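Local coordinates for folylpolyglutamate synthase (FolC) (Helicobacter pylori, PDB 6K8C), which probably adds glutamate to dihydropteroate and then to reduced folates, using ATP, in the making of dihydrofolate and folylpolyglutamates, at residues P5-L9 against E100-E104; F79-H83 against Y121-T126. All coordinates share one frame; numbering follows the deposited sequence.

Contact 1 (P5-L9 against E100-E104); sequences PLNGL and ESVLE
Leu6 packs against Glu100 and Glu104 in the first turn of helix 100-110, where the N-terminal loop 5-9 meets the Mur ligase middle domain of FolC. The apolar part of the contact is nearly all Leu6. With CG anti to its own carbonyl carbon (chi1 -50°), the side chain holds both methyls against the helix. CD1 lies beside the Glu100 side chain, 3.6 Å from Glu100 CD, and the two chains cross at about a right angle. CD2 comes in over the turn, 3.3 Å from Glu100 O, the carbonyl that accepts the helical bond from Glu104 N. The same methyl meets Leu103 CG at 4.1 Å, and Leu103, buried, goes on to Leu12 of helix 12-17 and to Leu128 and Leu132 of helix 121-132.

No hydrogen bond joins the two segments. The extended Glu100 carries its carboxylate to the proline ring, Glu100 OE2 lying 3.2 Å from Pro5 CG. Glu104 instead bends at chi2 (68°), which brings its carboxylate against the carbonyl of Pro5. There OE1 accepts a bond from Leu12 N and OE2 one from Gln108 NE2, which together fix the group. Pro5 O sits over the flat face of this carboxylate, 3.1 Å from Glu104 CD; Pro5 O and Glu104 OE1, being two acceptors, do not bond. Leu6 CA is 3.4 Å from the same Glu104 OE1.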
# COMPACT_ATOMS: atom_id res chain seq x y z
N PRO A 5 -11.84 14.82 18.42
CA PRO A 5 -11.85 15.13 16.98
C PRO A 5 -12.55 14.05 16.17
O PRO A 5 -13.74 14.18 15.86
CB PRO A 5 -10.36 15.21 16.63
CG PRO A 5 -9.62 14.55 17.80
CD PRO A 5 -10.63 14.08 18.81
N LEU A 6 -11.82 12.99 15.84
CA LEU A 6 -12.42 11.82 15.21
C LEU A 6 -13.27 11.01 16.18
O LEU A 6 -13.90 10.03 15.76
CB LEU A 6 -11.34 10.93 14.60
CG LEU A 6 -10.33 11.65 13.70
CD1 LEU A 6 -9.06 10.82 13.52
CD2 LEU A 6 -10.93 12.02 12.34
N ASN A 7 -13.30 11.39 17.46
CA ASN A 7 -14.02 10.66 18.49
C ASN A 7 -15.39 11.30 18.74
O ASN A 7 -15.83 12.20 18.01
CB ASN A 7 -13.20 10.64 19.78
CG ASN A 7 -12.48 9.32 20.01
OD1 ASN A 7 -13.09 8.33 20.44
ND2 ASN A 7 -11.19 9.29 19.73
N GLY A 8 -16.07 10.83 19.78
CA GLY A 8 -17.39 11.31 20.11
C GLY A 8 -18.49 10.45 19.50
O GLY A 8 -18.25 9.55 18.68
N LEU A 9 -19.72 10.74 19.91
CA LEU A 9 -20.87 9.96 19.47
C LEU A 9 -21.07 10.06 17.96
O LEU A 9 -21.37 9.06 17.30
CB LEU A 9 -22.14 10.41 20.20
CG LEU A 9 -22.38 9.87 21.61
CD1 LEU A 9 -23.80 10.17 22.04
CD2 LEU A 9 -22.10 8.38 21.68
N GLU A 100 -6.38 15.34 11.56
CA GLU A 100 -7.57 14.73 12.13
C GLU A 100 -8.81 15.61 11.94
O GLU A 100 -9.89 15.11 11.63
CB GLU A 100 -7.36 14.44 13.61
CG GLU A 100 -6.34 13.36 13.91
CD GLU A 100 -6.53 12.76 15.28
OE1 GLU A 100 -6.02 11.65 15.53
OE2 GLU A 100 -7.20 13.41 16.12
N SER A 101 -8.66 16.92 12.13
CA SER A 101 -9.83 17.79 12.05
C SER A 101 -10.31 17.95 10.62
O SER A 101 -11.52 18.08 10.38
CB SER A 101 -9.51 19.15 12.67
OG SER A 101 -8.18 19.54 12.38
N VAL A 102 -9.39 17.94 9.65
CA VAL A 102 -9.78 17.98 8.24
C VAL A 102 -10.56 16.73 7.87
O VAL A 102 -11.56 16.79 7.15
CB VAL A 102 -8.54 18.16 7.35
CG1 VAL A 102 -8.91 18.07 5.88
CG2 VAL A 102 -7.85 19.49 7.66
N LEU A 103 -10.10 15.57 8.34
CA LEU A 103 -10.80 14.32 8.06
C LEU A 103 -12.16 14.27 8.75
O LEU A 103 -13.16 13.84 8.15
CB LEU A 103 -9.93 13.14 8.50
CG LEU A 103 -10.47 11.73 8.28
CD1 LEU A 103 -10.84 11.50 6.82
CD2 LEU A 103 -9.44 10.71 8.75
N GLU A 104 -12.23 14.70 10.01
CA GLU A 104 -13.51 14.71 10.72
C GLU A 104 -14.51 15.65 10.04
O GLU A 104 -15.71 15.36 9.99
CB GLU A 104 -13.29 15.09 12.18
CG GLU A 104 -14.58 15.32 12.97
CD GLU A 104 -15.39 14.05 13.18
OE1 GLU A 104 -14.82 12.94 13.07
OE2 GLU A 104 -16.60 14.16 13.48

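Contact 2 (F79-H83 against Y121-T126); sequences FTSPH and YFEYAT
The rings of Phe79 and Phe122 lie near parallel but slid apart, their planes at 30° and their centroids 5.7 Å apart, so they barely overlap. They touch at their outer ends, Phe79 CZ to Phe122 CE1 at 3.8 Å. One face of the Phe122 ring has Thr126 OG1 above it, offset toward the rim. At the edge of the His83 imidazole, in its plane, sits the hydroxyl of Tyr121, with His83 CE1 3.7 Å from Tyr121 OH; this is a contact without a hydrogen bond, while His83 ND1 is bonded to Arg90 NE.

Phe79 closes strand 76-79 in the sheet of the middle domain, which belongs to the P-loop NTPase clan, and faces helix 121-132. Phe79 CG stands anti to the backbone N (chi1 174°), which sends the ring to the helix backbone. There Phe79 CE1 approaches Ala125 O at 3.6 Å, while Phe79 CZ rests 4.0 Å from Ala125 CB. The Thr126 side chain crosses that of Phe79 at about a right angle, Thr126 OG1 lying 3.9 Å from Phe79 CE2, and pairs its hydroxyl with Ser151 OG.

Beyond the strand, Ser81 turns its CB and OG to the end of the Phe122 ring, Ser81 OG lying 3.9 Å from Phe122 CE1. The backbone there is held by Glu142 OE1, which accepts a bond from Ser81 N, and a cis peptide follows before Pro82.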
# COMPACT_ATOMS: atom_id res chain seq x y z
N PHE A 79 -4.45 8.06 -1.92
CA PHE A 79 -5.37 7.23 -1.15
C PHE A 79 -4.85 5.80 -1.15
O PHE A 79 -4.73 5.19 -2.22
CB PHE A 79 -6.76 7.31 -1.77
CG PHE A 79 -7.77 6.39 -1.16
CD1 PHE A 79 -8.13 6.51 0.17
CD2 PHE A 79 -8.40 5.42 -1.93
CE1 PHE A 79 -9.08 5.67 0.73
CE2 PHE A 79 -9.35 4.58 -1.39
CZ PHE A 79 -9.69 4.71 -0.06
N THR A 80 -4.55 5.26 0.03
CA THR A 80 -3.98 3.92 0.14
C THR A 80 -4.79 3.08 1.13
O THR A 80 -5.65 3.59 1.84
CB THR A 80 -2.51 3.96 0.59
OG1 THR A 80 -2.44 4.56 1.89
CG2 THR A 80 -1.68 4.76 -0.39
N SER A 81 -4.50 1.78 1.17
CA SER A 81 -5.15 0.90 2.13
C SER A 81 -4.28 -0.33 2.31
O SER A 81 -3.53 -0.69 1.40
CB SER A 81 -6.55 0.51 1.66
OG SER A 81 -6.49 -0.37 0.56
N PRO A 82 -4.31 -0.98 3.49
CA PRO A 82 -5.04 -0.49 4.67
C PRO A 82 -4.17 0.49 5.43
O PRO A 82 -3.45 1.25 4.80
CB PRO A 82 -5.30 -1.76 5.47
CG PRO A 82 -4.08 -2.60 5.20
CD PRO A 82 -3.61 -2.24 3.79
N HIS A 83 -4.22 0.47 6.76
CA HIS A 83 -3.35 1.33 7.55
C HIS A 83 -2.60 0.49 8.57
O HIS A 83 -2.98 -0.64 8.88
CB HIS A 83 -4.14 2.45 8.24
CG HIS A 83 -5.16 1.97 9.22
ND1 HIS A 83 -6.50 1.84 8.90
CD2 HIS A 83 -5.05 1.61 10.52
CE1 HIS A 83 -7.16 1.41 9.96
NE2 HIS A 83 -6.30 1.26 10.96
N TYR A 121 -17.25 -0.21 4.74
CA TYR A 121 -16.10 0.47 5.32
C TYR A 121 -15.20 1.08 4.25
O TYR A 121 -14.91 2.28 4.26
CB TYR A 121 -15.32 -0.52 6.20
CG TYR A 121 -14.09 0.02 6.89
CD1 TYR A 121 -12.86 0.02 6.25
CD2 TYR A 121 -14.16 0.50 8.19
CE1 TYR A 121 -11.73 0.50 6.89
CE2 TYR A 121 -13.04 0.98 8.84
CZ TYR A 121 -11.82 0.97 8.18
OH TYR A 121 -10.69 1.44 8.81
N PHE A 122 -14.77 0.26 3.29
CA PHE A 122 -13.86 0.76 2.26
C PHE A 122 -14.55 1.72 1.31
O PHE A 122 -13.92 2.67 0.83
CB PHE A 122 -13.24 -0.40 1.48
CG PHE A 122 -12.22 0.03 0.46
CD1 PHE A 122 -10.99 0.53 0.85
CD2 PHE A 122 -12.51 -0.02 -0.90
CE1 PHE A 122 -10.05 0.95 -0.09
CE2 PHE A 122 -11.58 0.39 -1.84
CZ PHE A 122 -10.35 0.87 -1.43
N GLU A 123 -15.84 1.51 1.03
CA GLU A 123 -16.58 2.45 0.19
C GLU A 123 -16.65 3.83 0.84
O GLU A 123 -16.55 4.85 0.15
CB GLU A 123 -17.98 1.90 -0.11
CG GLU A 123 -17.94 0.72 -1.08
CD GLU A 123 -19.25 -0.05 -1.14
OE1 GLU A 123 -20.18 0.27 -0.37
OE2 GLU A 123 -19.34 -0.97 -1.97
N TYR A 124 -16.81 3.88 2.17
CA TYR A 124 -16.84 5.17 2.85
C TYR A 124 -15.47 5.84 2.83
O TYR A 124 -15.37 7.06 2.66
CB TYR A 124 -17.32 5.00 4.29
CG TYR A 124 -17.72 6.31 4.93
CD1 TYR A 124 -18.77 7.06 4.40
CD2 TYR A 124 -17.06 6.80 6.04
CE1 TYR A 124 -19.14 8.26 4.97
CE2 TYR A 124 -17.43 8.00 6.62
CZ TYR A 124 -18.47 8.72 6.08
OH TYR A 124 -18.83 9.91 6.65
N ALA A 125 -14.40 5.06 3.01
CA ALA A 125 -13.05 5.61 2.88
C ALA A 125 -12.84 6.23 1.50
O ALA A 125 -12.22 7.29 1.38
CB ALA A 125 -12.01 4.51 3.14
N THR A 126 -13.37 5.58 0.46
CA THR A 126 -13.26 6.11 -0.89
C THR A 126 -13.94 7.47 -1.02
O THR A 126 -13.38 8.41 -1.59
CB THR A 126 -13.84 5.11 -1.90
OG1 THR A 126 -13.13 3.87 -1.81
CG2 THR A 126 -13.74 5.64 -3.33

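In the fold
Both contacts bring a loop against a helix of the middle domain, and no hydrogen bond crosses either of them. Contact 1 is at the surface, about 24 Å from the centre of the chain, and combines Leu6, Leu103 and Pro5 with two glutamate side chains. Contact 2 lies deeper, about 11 Å from that centre, and is mainly aromatic, with four of its seven touching residues buried. The centres of contacts 1 and 2 are about 16 Å apart. They do not touch, yet helix 121-132 links them: its start forms one side of contact 2, while Leu128 and Leu132 pack on Leu103. Helix 12-17 also reaches both, through Leu12 on Leu6 and Leu16 on Tyr121.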